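Local coordinates for protein cytochrome P450 RhF (Acinetobacter radioresistens, PDB 6RO8) that forms the heme domain of a longer, multidomain class VII cytochrome P450, probably a monooxygenase, and has peroxygenase activity, at residues A84-E89 against A319-V324; M61-V66 against G338-L343; L311-S316 against A348-L353; H178-P183 against A266-A271. One frame throughout, in Å; residues are numbered along the deposited sequence.

Contact 1 of 4, residues A84-E89 against A319-V324; sequences ACNALE and AWRRQV. With HEM (protoporphyrin IX containing Fe), chain B; HIS (histidine), chain C.
Arg321 carries most of the polar traffic. Its guanidinium meets the backbone oxygen Glu89 O end-on and in plane, with Arg321 NH1 and Arg321 NH2 each 2.8 Å from that one atom; a bend at chi3 (-76°) turns the group into the loop. Asn86 O sits over the centre of one guanidinium face, and Arg321 NH2 adds a weak bond to Ala87 O at 3.0 Å, while water 1 links Ala87 O to Arg321 NE. Backbone oxygens of Asn86, Ala87 and Glu89 thus gather round one cation. A second weak bond runs from Asn86 ND2 to Arg322 O, 3.0 Å. Glu89 and Gln323 cross nearly at right angles, and both of their polar ends are held by Lys340.

Arg322, a heme-binding residue, faces the heme instead. Its NH2 donates to the propionate oxygen HEM O1A at 2.9 Å, nearly straight (165°) and in the guanidinium plane, while Arg322 NH1 turns back to Arg321 O, 3.0 Å away. Ala84 CB lies over the rim of one face of this group.

The apolar contacts are lighter. Ala87 CB approaches Trp320 CE2 at 4.2 Å, and the heme methyl CMA lies on the indole face opposite Ala87 O; the bound histidine packs against this ring, a wall of both pockets. Cys85 SG rests on Gln323 CB, 3.7 Å away.

Strand 320-324 runs between strands 340-343 and 82-83, and the loop that follows strand 82-83 folds back over it. Thr201 and Trp202 of helix 187-202 pack on Arg321, and Ile75 and Phe76 of helix 69-77 on Arg322.

Contact 2 of 4, residues M61-V66 against G338-L343; sequences MGYWIV and GDKLFL
Tyr63 is clasped between Lys340 and Phe342, the dense part of the contact. Lys340 CB lies over one ring face, 3.5 Å from the Tyr63 ring centroid, a CH-pi contact. The Lys340 chain runs past the Tyr63 hydroxyl before a bend at chi4 (-81°) leads NZ toward loop 84-89 and strand 320-324. Against the opposite face comes the Phe342 ring, its centroid 4.4 Å from that of Tyr63 and its plane inclined at 35°. Ile65 runs alongside Phe342 and adds its CD1 methyl. The parallel strands 63-66 and 340-343, neighbours in the five-stranded mixed sheet, are joined by Trp64 N to Lys340 O at 2.7 Å, Phe342 N to Trp64 O at 2.7 Å and Val66 N to Phe342 O at 3.0 Å.

The other sheet face, with Trp64 and Leu341, is looser toward its partly exposed end. Leu341 CD2 touches Trp64 CB at 3.4 Å, but farther out the link to segment 338-343 is a weak bond, Trp64 NE1 to Asp339 OD2 at 3.1 Å, and that oxygen also accepts from Arg336 N; Phe57 and Phe335 meet the indole edge-to-face.

Tyr63 OH bonds to Arg321, fixing the ring by hydroxyl as well as faces. The chemistry is that of a sheet interior: backbone bonds set the register, apolar and aromatic groups line both faces, and charges are kept at the margin.

Contact 3 of 4, residues L311-S316 against A348-L353; sequences LRHSGS and ANHDEL
The ExxR motif of cytochromes P450, on the family's K helix, supplies Arg312 to this contact; its glutamate, Glu309, forms a salt bridge with Arg312 NH2. The Arg312 and Asn349 side chains run antiparallel alongside each other, Arg312 CG packing on Asn349 CB at 3.7 Å. Two weak bonds tie the pair: Arg312 NH1 to Asn349 O at 2.7 Å, and Asn349 ND2 to Arg312 O at 3.4 Å. Arg312 NH1 also reaches Ala358 O, and Asn349 OD1 accepts from Leu372 N.

One residue on, a far straighter bond forms. His350 NE2 donates to His313 O, 2.7 Å away and at 177°, in the imidazole plane and onto a carbonyl lone pair. With CG anti to its backbone N (chi1 180°), the His313 ring lies beside that carbonyl and receives the edge of His350 on its face, the ring planes 63° apart. Asp359 fixes both imidazoles, through OD1 to His350 ND1 and through its backbone O to His313 NE2.

The contact thereby joins helix 303-314 to the end of helix 345-349. Leu285 of helix 273-288 packs on His313, Phe355 makes a cation-pi contact with Arg312, and the Leu311 side chain comes within about 4 Å of the nearest heme atom.

Contact 4 of 4, residues H178-P183 against A266-A271; sequences HFLGVP and AIMVAA. With HEM (protoporphyrin IX containing Fe), chain B; HIS (histidine), chain C.
Ile267 meets Leu180 methyl to methyl, Ile267 CG2 lying 3.8 Å from Leu180 CD1. With its CG1 anti to the backbone N (chi1 -150°), Ile267 turns CG2 into the fork of Leu180, where it also touches CD2. The two side chains cross at a slant, with no polar bond between the segments.

Met268, next along, brushes two residues. Its CG is 4.3 Å from Leu180 CD1, and its sulfur, Met268 SD, is 4.3 Å from Val182 CG1, so the thioether chain touches both lightly. Val269 turns elsewhere, toward helices 187-202 and 207-233.

Ala266 O accepts from both Val269 N at 3.1 Å and Ala270 N at 3.0 Å, an i+3 bond beside the regular i+4 one. Ala270 belongs to the pockets of heme and bound histidine, although the modelled closeness of that histidine to Ala270 is doubtful. Its carbonyl, Ala270 O, approaches heme C1C at 3.6 Å. Ala271 completes the segment by touching both partners: Ala271 CB is 4.3 Å from Leu180 CD1. On the heme side, Ala271 CB is 3.4 Å from the vinyl atom HEM CBC. Phe179 borders the same vinyl group obliquely. Helix 257-270 ends here and helix 273-288 soon begins, a break just ahead of Thr274 that is consistent with the distorted distal helix of the P450 fold.

Helix 257-270 thus packs against the turn that leaves helix 170-179, directly beside the heme. Trp240 and Met241 of helix 240-250 press on both Leu180 and Ile267, and Met231 of helix 207-233 lies against Val182.

Overall arrangement
Contacts 1 and 4 both touch the heme and the bound histidine, although their centres are about 22 Å apart; water 2, 2.3 Å from the heme iron FE, belongs to the surroundings of both. Contact 1 holds a propionate, contact 4 borders a vinyl group. Contact 2 shares the mixed sheet with contact 1, strand 340-343 lying next to 320-324, with centres about 9 Å apart. Contact 3, some 20 Å from contact 1 between centres, is joined to contacts 1 and 2 through the chain: helix 303-314 leads into strand 320-324, and strand 340-343 into helix 345-349. Contacts 2 and 4 lie on opposite sides of the chain's centre, about 30 Å apart between centres.

Contact 1 of 4, residues A84-E89 against A319-V324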
# COMPACT_ATOMS: atom_id res chain seq x y z
N ALA A 84 12.20 3.30 10.19
CA ALA A 84 11.60 2.92 8.93
C ALA A 84 12.62 2.50 7.89
O ALA A 84 12.24 2.26 6.74
CB ALA A 84 10.78 4.10 8.39
N CYS A 85 13.91 2.40 8.26
CA CYS A 85 14.97 2.24 7.26
C CYS A 85 14.75 1.02 6.39
O CYS A 85 15.00 1.06 5.18
CB CYS A 85 16.33 2.19 7.95
SG CYS A 85 16.60 0.81 9.11
N ASN A 86 14.20 -0.05 6.95
CA ASN A 86 13.95 -1.25 6.18
C ASN A 86 12.61 -1.25 5.45
O ASN A 86 12.28 -2.26 4.82
CB ASN A 86 14.03 -2.48 7.10
CG ASN A 86 12.94 -2.48 8.16
OD1 ASN A 86 12.40 -1.43 8.52
ND2 ASN A 86 12.59 -3.66 8.63
N ALA A 87 11.83 -0.16 5.50
CA ALA A 87 10.47 -0.21 4.95
C ALA A 87 10.45 -0.53 3.46
O ALA A 87 9.46 -1.08 2.97
CB ALA A 87 9.73 1.11 5.22
N LEU A 88 11.52 -0.20 2.73
CA LEU A 88 11.59 -0.52 1.30
C LEU A 88 12.73 -1.47 0.99
O LEU A 88 13.10 -1.66 -0.18
CB LEU A 88 11.73 0.76 0.47
CG LEU A 88 10.61 1.79 0.59
CD1 LEU A 88 11.02 3.03 -0.17
CD2 LEU A 88 9.22 1.24 0.09
N GLU A 89 13.28 -2.10 2.02
CA GLU A 89 14.37 -3.05 1.87
C GLU A 89 13.89 -4.34 1.21
O GLU A 89 12.78 -4.81 1.44
CB GLU A 89 14.95 -3.33 3.25
CG GLU A 89 16.03 -4.38 3.37
CD GLU A 89 16.35 -4.62 4.82
OE1 GLU A 89 15.73 -5.52 5.43
OE2 GLU A 89 17.18 -3.87 5.37
N ALA A 319 0.77 -5.45 6.04
CA ALA A 319 1.93 -5.59 6.91
C ALA A 319 2.99 -4.58 6.48
O ALA A 319 3.33 -4.49 5.30
CB ALA A 319 2.51 -7.00 6.84
N TRP A 320 3.52 -3.83 7.44
CA TRP A 320 4.61 -2.90 7.20
C TRP A 320 5.77 -3.25 8.15
O TRP A 320 5.64 -4.13 9.02
CB TRP A 320 4.13 -1.45 7.38
CG TRP A 320 4.79 -0.46 6.47
CD1 TRP A 320 5.48 0.66 6.85
CD2 TRP A 320 4.84 -0.49 5.04
NE1 TRP A 320 5.97 1.32 5.75
CE2 TRP A 320 5.59 0.64 4.62
CE3 TRP A 320 4.35 -1.37 4.06
CZ2 TRP A 320 5.84 0.92 3.27
CZ3 TRP A 320 4.61 -1.10 2.72
CH2 TRP A 320 5.34 0.05 2.34
N ARG A 321 6.91 -2.60 7.98
CA ARG A 321 8.13 -3.09 8.61
C ARG A 321 8.86 -2.00 9.39
O ARG A 321 8.80 -0.80 9.06
CB ARG A 321 9.07 -3.68 7.57
CG ARG A 321 8.53 -4.93 6.88
CD ARG A 321 9.55 -5.44 5.88
NE ARG A 321 9.57 -4.64 4.67
CZ ARG A 321 10.49 -4.72 3.71
NH1 ARG A 321 11.52 -5.59 3.82
NH2 ARG A 321 10.37 -3.92 2.65
N ARG A 322 9.56 -2.43 10.44
CA ARG A 322 10.40 -1.55 11.24
C ARG A 322 11.70 -2.28 11.54
O ARG A 322 11.76 -3.51 11.50
CB ARG A 322 9.70 -1.13 12.55
CG ARG A 322 8.62 -0.10 12.38
CD ARG A 322 9.17 1.12 11.68
NE ARG A 322 8.22 2.24 11.65
CZ ARG A 322 7.55 2.62 10.56
NH1 ARG A 322 7.72 1.98 9.42
NH2 ARG A 322 6.73 3.66 10.63
N GLN A 323 12.74 -1.51 11.83
CA GLN A 323 14.01 -2.07 12.29
C GLN A 323 14.37 -1.45 13.62
O GLN A 323 14.19 -0.25 13.82
CB GLN A 323 15.15 -1.84 11.31
CG GLN A 323 16.28 -2.82 11.55
CD GLN A 323 17.35 -2.79 10.49
OE1 GLN A 323 17.12 -3.16 9.34
NE2 GLN A 323 18.55 -2.36 10.88
N VAL A 324 14.87 -2.27 14.52
CA VAL A 324 15.17 -1.86 15.89
C VAL A 324 16.59 -1.29 15.94
O VAL A 324 17.55 -1.91 15.43
CB VAL A 324 14.98 -3.03 16.86
CG1 VAL A 324 15.38 -2.66 18.28
CG2 VAL A 324 13.53 -3.52 16.80
CHA HEM B . 3.18 6.32 3.87
CHB HEM B . -0.42 3.15 3.02
CHC HEM B . -1.89 5.71 -0.86
CHD HEM B . 1.99 8.57 -0.24
C1A HEM B . 2.35 5.22 3.98
C2A HEM B . 2.44 4.16 4.97
C3A HEM B . 1.45 3.29 4.73
C4A HEM B . 0.69 3.76 3.58
CMA HEM B . 1.19 2.01 5.55
CAA HEM B . 3.48 4.04 6.10
CBA HEM B . 2.81 4.56 7.36
CGA HEM B . 3.77 4.58 8.53
O1A HEM B . 4.94 4.15 8.36
O2A HEM B . 3.35 5.03 9.62
C1B HEM B . -1.17 3.61 1.97
C2B HEM B . -2.45 3.07 1.55
C3B HEM B . -2.86 3.77 0.46
C4B HEM B . -1.85 4.78 0.17
CMB HEM B . -3.16 1.89 2.27
CAB HEM B . -4.15 3.64 -0.37
CBB HEM B . -5.22 2.92 -0.04
C1C HEM B . -0.97 6.72 -1.04
C2C HEM B . -0.94 7.72 -2.09
C3C HEM B . 0.14 8.50 -1.89
C4C HEM B . 0.83 8.02 -0.72
CMC HEM B . -2.01 7.83 -3.20
CAC HEM B . 0.69 9.73 -2.67
CBC HEM B . 0.12 10.19 -3.78
C1D HEM B . 2.67 8.21 0.90
C2D HEM B . 3.87 8.82 1.39
C3D HEM B . 4.20 8.22 2.53
C4D HEM B . 3.21 7.18 2.80
CMD HEM B . 4.66 9.98 0.73
CAD HEM B . 5.45 8.57 3.37
CBD HEM B . 5.18 9.67 4.38
CGD HEM B . 6.25 9.64 5.44
O1D HEM B . 7.15 8.78 5.35
O2D HEM B . 6.20 10.45 6.40
NA HEM B . 1.29 4.93 3.15
NB HEM B . -0.84 4.64 1.11
NC HEM B . 0.13 6.94 -0.23
ND HEM B . 2.29 7.21 1.78
FE HEM B . 0.70 5.95 1.43
N HIS C . 4.46 1.57 -1.36
CA HIS C . 3.47 1.72 -0.30
C HIS C . 2.18 2.32 -0.83
O HIS C . 1.27 2.63 -0.05
CB HIS C . 4.02 2.58 0.83
CG HIS C . 4.83 3.76 0.36
ND1 HIS C . 4.58 5.05 0.79
CD2 HIS C . 5.86 3.84 -0.50
CE1 HIS C . 5.44 5.87 0.21
NE2 HIS C . 6.23 5.16 -0.58
OXT HIS C . 2.02 2.51 -2.04
O HOH W 1 7.92 -3.03 3.73
O HOH W 2 2.19 4.66 0.25

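Contact 2 of 4, residues M61-V66 against G338-L343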
# COMPACT_ATOMS: atom_id res chain seq x y z
N MET A 61 11.13 -16.32 8.25
CA MET A 61 11.40 -15.10 7.50
C MET A 61 12.24 -14.08 8.24
O MET A 61 12.31 -12.93 7.81
CB MET A 61 10.09 -14.49 7.06
CG MET A 61 9.23 -15.52 6.40
SD MET A 61 7.74 -14.73 6.11
CE MET A 61 7.47 -14.27 7.80
N GLY A 62 12.91 -14.47 9.33
CA GLY A 62 13.87 -13.61 9.98
C GLY A 62 13.30 -12.34 10.58
O GLY A 62 14.03 -11.36 10.76
N TYR A 63 12.01 -12.34 10.92
CA TYR A 63 11.34 -11.12 11.35
C TYR A 63 10.56 -11.40 12.62
O TYR A 63 9.99 -12.48 12.79
CB TYR A 63 10.37 -10.59 10.26
CG TYR A 63 10.95 -9.56 9.31
CD1 TYR A 63 11.81 -9.94 8.28
CD2 TYR A 63 10.62 -8.22 9.41
CE1 TYR A 63 12.33 -9.02 7.40
CE2 TYR A 63 11.14 -7.28 8.53
CZ TYR A 63 11.99 -7.68 7.53
OH TYR A 63 12.53 -6.75 6.66
N TRP A 64 10.53 -10.43 13.52
CA TRP A 64 9.51 -10.48 14.56
C TRP A 64 8.14 -10.22 13.94
O TRP A 64 8.01 -9.43 12.99
CB TRP A 64 9.80 -9.46 15.65
CG TRP A 64 10.97 -9.82 16.51
CD1 TRP A 64 12.26 -9.39 16.38
CD2 TRP A 64 10.94 -10.67 17.66
NE1 TRP A 64 13.04 -9.94 17.37
CE2 TRP A 64 12.26 -10.73 18.17
CE3 TRP A 64 9.94 -11.40 18.31
CZ2 TRP A 64 12.60 -11.48 19.29
CZ3 TRP A 64 10.28 -12.15 19.42
CH2 TRP A 64 11.60 -12.18 19.91
N ILE A 65 7.13 -10.92 14.44
CA ILE A 65 5.76 -10.72 13.99
C ILE A 65 4.97 -10.07 15.13
O ILE A 65 4.98 -10.55 16.26
CB ILE A 65 5.11 -12.03 13.52
CG1 ILE A 65 6.04 -12.80 12.57
CG2 ILE A 65 3.75 -11.74 12.88
CD1 ILE A 65 6.01 -12.37 11.13
N VAL A 66 4.29 -8.97 14.81
CA VAL A 66 3.54 -8.19 15.79
C VAL A 66 2.09 -8.17 15.33
O VAL A 66 1.78 -7.65 14.25
CB VAL A 66 4.13 -6.78 15.91
CG1 VAL A 66 3.44 -6.00 16.97
CG2 VAL A 66 5.62 -6.87 16.18
N GLY A 338 18.97 -3.99 15.57
CA GLY A 338 19.03 -4.70 14.31
C GLY A 338 17.94 -5.73 14.08
O GLY A 338 17.85 -6.26 12.97
N ASP A 339 17.12 -6.04 15.09
CA ASP A 339 15.98 -6.91 14.87
C ASP A 339 15.01 -6.26 13.89
O ASP A 339 14.72 -5.06 13.98
CB ASP A 339 15.25 -7.17 16.18
CG ASP A 339 15.86 -8.29 16.98
OD1 ASP A 339 16.62 -9.08 16.41
OD2 ASP A 339 15.58 -8.36 18.19
N LYS A 340 14.49 -7.06 12.97
CA LYS A 340 13.50 -6.60 12.01
C LYS A 340 12.11 -7.03 12.45
O LYS A 340 11.92 -8.17 12.89
CB LYS A 340 13.82 -7.13 10.61
CG LYS A 340 15.17 -6.63 10.10
CD LYS A 340 15.55 -7.23 8.78
CE LYS A 340 17.05 -7.09 8.53
NZ LYS A 340 17.41 -5.76 8.02
N LEU A 341 11.15 -6.12 12.33
CA LEU A 341 9.78 -6.33 12.79
C LEU A 341 8.81 -6.22 11.63
O LEU A 341 8.89 -5.27 10.82
CB LEU A 341 9.41 -5.30 13.87
CG LEU A 341 10.47 -4.97 14.93
CD1 LEU A 341 9.87 -4.03 15.97
CD2 LEU A 341 10.96 -6.23 15.59
N PHE A 342 7.87 -7.16 11.55
CA PHE A 342 6.67 -7.03 10.73
C PHE A 342 5.54 -6.52 11.60
O PHE A 342 5.15 -7.18 12.57
CB PHE A 342 6.28 -8.36 10.08
CG PHE A 342 6.75 -8.49 8.67
CD1 PHE A 342 6.32 -7.59 7.71
CD2 PHE A 342 7.64 -9.48 8.31
CE1 PHE A 342 6.77 -7.69 6.40
CE2 PHE A 342 8.10 -9.58 7.02
CZ PHE A 342 7.67 -8.68 6.06
N LEU A 343 5.04 -5.34 11.28
CA LEU A 343 3.86 -4.79 11.93
C LEU A 343 2.66 -5.22 11.10
O LEU A 343 2.37 -4.60 10.07
CB LEU A 343 3.94 -3.27 12.01
CG LEU A 343 4.82 -2.60 13.07
CD1 LEU A 343 6.26 -3.09 13.02
CD2 LEU A 343 4.75 -1.08 12.95

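Contact 3 of 4, residues L311-S316 against A348-L353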
# COMPACT_ATOMS: atom_id res chain seq x y z
N LEU A 311 -11.11 -0.09 4.54
CA LEU A 311 -9.69 0.10 4.82
C LEU A 311 -9.26 -0.61 6.11
O LEU A 311 -8.15 -1.17 6.19
CB LEU A 311 -9.39 1.59 4.91
CG LEU A 311 -9.43 2.35 3.58
CD1 LEU A 311 -9.21 3.86 3.79
CD2 LEU A 311 -8.37 1.77 2.61
N ARG A 312 -10.11 -0.57 7.13
CA ARG A 312 -9.83 -1.34 8.33
C ARG A 312 -9.91 -2.83 8.06
O ARG A 312 -9.01 -3.59 8.42
CB ARG A 312 -10.80 -0.97 9.45
CG ARG A 312 -10.49 -1.72 10.74
CD ARG A 312 -11.71 -1.79 11.67
NE ARG A 312 -12.79 -2.56 11.09
CZ ARG A 312 -12.97 -3.86 11.28
NH1 ARG A 312 -12.13 -4.54 12.04
NH2 ARG A 312 -13.98 -4.49 10.70
N HIS A 313 -10.98 -3.26 7.40
CA HIS A 313 -11.31 -4.68 7.36
C HIS A 313 -10.43 -5.43 6.37
O HIS A 313 -9.93 -6.53 6.66
CB HIS A 313 -12.78 -4.86 7.00
CG HIS A 313 -13.19 -6.29 6.93
ND1 HIS A 313 -12.83 -7.12 5.89
CD2 HIS A 313 -13.91 -7.05 7.79
CE1 HIS A 313 -13.32 -8.33 6.10
NE2 HIS A 313 -13.98 -8.31 7.25
N SER A 314 -10.27 -4.88 5.17
CA SER A 314 -9.49 -5.46 4.09
C SER A 314 -8.76 -4.34 3.36
O SER A 314 -9.00 -4.06 2.18
CB SER A 314 -10.33 -6.25 3.08
OG SER A 314 -11.32 -7.06 3.71
N GLY A 315 -7.84 -3.70 4.08
CA GLY A 315 -6.99 -2.70 3.48
C GLY A 315 -5.97 -3.30 2.52
O GLY A 315 -5.76 -4.51 2.45
N SER A 316 -5.34 -2.41 1.75
CA SER A 316 -4.39 -2.81 0.72
C SER A 316 -2.97 -2.97 1.24
O SER A 316 -2.18 -3.65 0.60
CB SER A 316 -4.40 -1.80 -0.43
OG SER A 316 -4.28 -0.48 0.08
N ALA A 348 -3.77 -6.18 13.32
CA ALA A 348 -4.11 -5.19 14.33
C ALA A 348 -5.52 -4.66 14.11
O ALA A 348 -6.23 -4.34 15.08
CB ALA A 348 -3.10 -4.04 14.29
N ASN A 349 -5.92 -4.55 12.84
CA ASN A 349 -7.24 -4.06 12.50
C ASN A 349 -8.32 -5.09 12.76
O ASN A 349 -9.51 -4.73 12.78
CB ASN A 349 -7.28 -3.61 11.04
CG ASN A 349 -6.42 -2.38 10.80
OD1 ASN A 349 -6.00 -1.71 11.75
ND2 ASN A 349 -6.20 -2.04 9.52
N HIS A 350 -7.94 -6.35 12.99
CA HIS A 350 -8.89 -7.38 13.40
C HIS A 350 -8.70 -7.77 14.85
O HIS A 350 -9.13 -8.85 15.26
CB HIS A 350 -8.77 -8.58 12.48
CG HIS A 350 -9.38 -8.36 11.13
ND1 HIS A 350 -10.55 -8.97 10.73
CD2 HIS A 350 -9.00 -7.57 10.10
CE1 HIS A 350 -10.85 -8.58 9.50
NE2 HIS A 350 -9.93 -7.72 9.10
N ASP A 351 -8.04 -6.91 15.63
CA ASP A 351 -7.78 -7.16 17.04
C ASP A 351 -9.08 -6.99 17.82
O ASP A 351 -9.60 -5.87 17.98
CB ASP A 351 -6.70 -6.22 17.55
CG ASP A 351 -6.16 -6.62 18.92
OD1 ASP A 351 -6.77 -7.49 19.59
OD2 ASP A 351 -5.12 -6.06 19.34
N GLU A 352 -9.61 -8.12 18.32
CA GLU A 352 -10.83 -8.08 19.10
C GLU A 352 -10.71 -7.18 20.31
O GLU A 352 -11.72 -6.64 20.78
CB GLU A 352 -11.21 -9.50 19.52
CG GLU A 352 -12.67 -9.66 19.87
CD GLU A 352 -13.60 -9.12 18.81
OE1 GLU A 352 -13.39 -9.43 17.62
OE2 GLU A 352 -14.53 -8.38 19.18
N LEU A 353 -9.48 -6.96 20.80
CA LEU A 353 -9.27 -6.07 21.93
C LEU A 353 -9.57 -4.61 21.59
O LEU A 353 -9.70 -3.80 22.51
CB LEU A 353 -7.83 -6.19 22.43
CG LEU A 353 -7.45 -7.59 22.89
CD1 LEU A 353 -5.94 -7.76 23.05
CD2 LEU A 353 -8.16 -7.90 24.18

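Contact 4 of 4, residues H178-P183 against A266-A271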
# COMPACT_ATOMS: atom_id res chain seq x y z
N HIS A 178 -0.81 12.45 -12.83
CA HIS A 178 -1.27 13.84 -12.88
C HIS A 178 -0.96 14.58 -11.58
O HIS A 178 -0.55 15.74 -11.62
CB HIS A 178 -2.77 13.89 -13.17
CG HIS A 178 -3.26 15.25 -13.54
ND1 HIS A 178 -2.94 15.85 -14.74
CD2 HIS A 178 -4.04 16.13 -12.87
CE1 HIS A 178 -3.50 17.05 -14.79
NE2 HIS A 178 -4.18 17.24 -13.67
N PHE A 179 -1.14 13.93 -10.44
CA PHE A 179 -0.76 14.54 -9.17
C PHE A 179 0.74 14.84 -9.14
O PHE A 179 1.15 15.95 -8.78
CB PHE A 179 -1.15 13.62 -8.02
CG PHE A 179 -0.78 14.16 -6.67
CD1 PHE A 179 -1.50 15.20 -6.10
CD2 PHE A 179 0.28 13.61 -5.96
CE1 PHE A 179 -1.17 15.69 -4.83
CE2 PHE A 179 0.62 14.09 -4.71
CZ PHE A 179 -0.10 15.13 -4.14
N LEU A 180 1.57 13.86 -9.50
CA LEU A 180 2.98 14.13 -9.73
C LEU A 180 3.11 14.96 -11.00
O LEU A 180 2.13 15.23 -11.69
CB LEU A 180 3.75 12.82 -9.82
CG LEU A 180 3.47 11.86 -8.66
CD1 LEU A 180 3.93 10.43 -8.94
CD2 LEU A 180 4.12 12.36 -7.39
N GLY A 181 4.29 15.41 -11.31
CA GLY A 181 4.27 16.16 -12.55
C GLY A 181 4.68 15.33 -13.76
O GLY A 181 5.41 15.82 -14.64
N VAL A 182 4.23 14.09 -13.82
CA VAL A 182 4.87 13.05 -14.62
C VAL A 182 4.04 12.77 -15.86
O VAL A 182 2.86 12.39 -15.73
CB VAL A 182 5.08 11.76 -13.80
CG1 VAL A 182 5.59 10.64 -14.69
CG2 VAL A 182 6.05 12.02 -12.64
N PRO A 183 4.60 12.91 -17.06
CA PRO A 183 3.80 12.75 -18.29
C PRO A 183 3.43 11.29 -18.53
O PRO A 183 4.29 10.40 -18.51
CB PRO A 183 4.73 13.27 -19.40
CG PRO A 183 5.90 13.88 -18.70
CD PRO A 183 6.00 13.24 -17.36
N ALA A 266 10.05 5.28 -6.25
CA ALA A 266 9.18 4.75 -5.21
C ALA A 266 7.78 5.35 -5.30
O ALA A 266 6.77 4.63 -5.26
CB ALA A 266 9.81 5.01 -3.84
N ILE A 267 7.70 6.67 -5.48
CA ILE A 267 6.40 7.33 -5.46
C ILE A 267 5.58 6.97 -6.70
O ILE A 267 4.34 6.99 -6.66
CB ILE A 267 6.55 8.85 -5.26
CG1 ILE A 267 5.33 9.40 -4.53
CG2 ILE A 267 6.76 9.57 -6.60
CD1 ILE A 267 4.99 8.63 -3.26
N MET A 268 6.25 6.60 -7.80
CA MET A 268 5.52 6.21 -9.01
C MET A 268 4.89 4.84 -8.91
O MET A 268 4.21 4.44 -9.86
CB MET A 268 6.43 6.25 -10.22
CG MET A 268 6.62 7.65 -10.71
SD MET A 268 7.57 7.69 -12.23
CE MET A 268 7.18 6.10 -12.92
N VAL A 269 5.10 4.13 -7.81
CA VAL A 269 4.30 2.96 -7.47
C VAL A 269 3.34 3.27 -6.34
O VAL A 269 2.16 2.91 -6.41
CB VAL A 269 5.22 1.77 -7.13
CG1 VAL A 269 4.43 0.57 -6.57
CG2 VAL A 269 6.07 1.38 -8.36
N ALA A 270 3.82 3.97 -5.30
CA ALA A 270 3.04 4.19 -4.10
C ALA A 270 1.86 5.16 -4.30
O ALA A 270 0.84 5.02 -3.62
CB ALA A 270 3.95 4.70 -2.98
N ALA A 271 1.96 6.10 -5.25
CA ALA A 271 0.88 7.05 -5.46
C ALA A 271 -0.35 6.44 -6.12
O ALA A 271 -1.33 7.16 -6.34
CB ALA A 271 1.37 8.24 -6.30
CHA HEM B . 3.18 6.32 3.87
CHB HEM B . -0.42 3.15 3.02
CHC HEM B . -1.89 5.71 -0.86
CHD HEM B . 1.99 8.57 -0.24
C1A HEM B . 2.35 5.22 3.98
C2A HEM B . 2.44 4.16 4.97
C3A HEM B . 1.45 3.29 4.73
C4A HEM B . 0.69 3.76 3.58
CMA HEM B . 1.19 2.01 5.55
CAA HEM B . 3.48 4.04 6.10
CBA HEM B . 2.81 4.56 7.36
CGA HEM B . 3.77 4.58 8.53
O1A HEM B . 4.94 4.15 8.36
O2A HEM B . 3.35 5.03 9.62
C1B HEM B . -1.17 3.61 1.97
C2B HEM B . -2.45 3.07 1.55
C3B HEM B . -2.86 3.77 0.46
C4B HEM B . -1.85 4.78 0.17
CMB HEM B . -3.16 1.89 2.27
CAB HEM B . -4.15 3.64 -0.37
CBB HEM B . -5.22 2.92 -0.04
C1C HEM B . -0.97 6.72 -1.04
C2C HEM B . -0.94 7.72 -2.09
C3C HEM B . 0.14 8.50 -1.89
C4C HEM B . 0.83 8.02 -0.72
CMC HEM B . -2.01 7.83 -3.20
CAC HEM B . 0.69 9.73 -2.67
CBC HEM B . 0.12 10.19 -3.78
C1D HEM B . 2.67 8.21 0.90
C2D HEM B . 3.87 8.82 1.39
C3D HEM B . 4.20 8.22 2.53
C4D HEM B . 3.21 7.18 2.80
CMD HEM B . 4.66 9.98 0.73
CAD HEM B . 5.45 8.57 3.37
CBD HEM B . 5.18 9.67 4.38
CGD HEM B . 6.25 9.64 5.44
O1D HEM B . 7.15 8.78 5.35
O2D HEM B . 6.20 10.45 6.40
NA HEM B . 1.29 4.93 3.15
NB HEM B . -0.84 4.64 1.11
NC HEM B . 0.13 6.94 -0.23
ND HEM B . 2.29 7.21 1.78
FE HEM B . 0.70 5.95 1.43
N HIS C . 4.46 1.57 -1.36
CA HIS C . 3.47 1.72 -0.30
C HIS C . 2.18 2.32 -0.83
O HIS C . 1.27 2.63 -0.05
CB HIS C . 4.02 2.58 0.83
CG HIS C . 4.83 3.76 0.36
ND1 HIS C . 4.58 5.05 0.79
CD2 HIS C . 5.86 3.84 -0.50
CE1 HIS C . 5.44 5.87 0.21
NE2 HIS C . 6.23 5.16 -0.58
OXT HIS C . 2.02 2.51 -2.04
O HOH W 2 2.19 4.66 0.25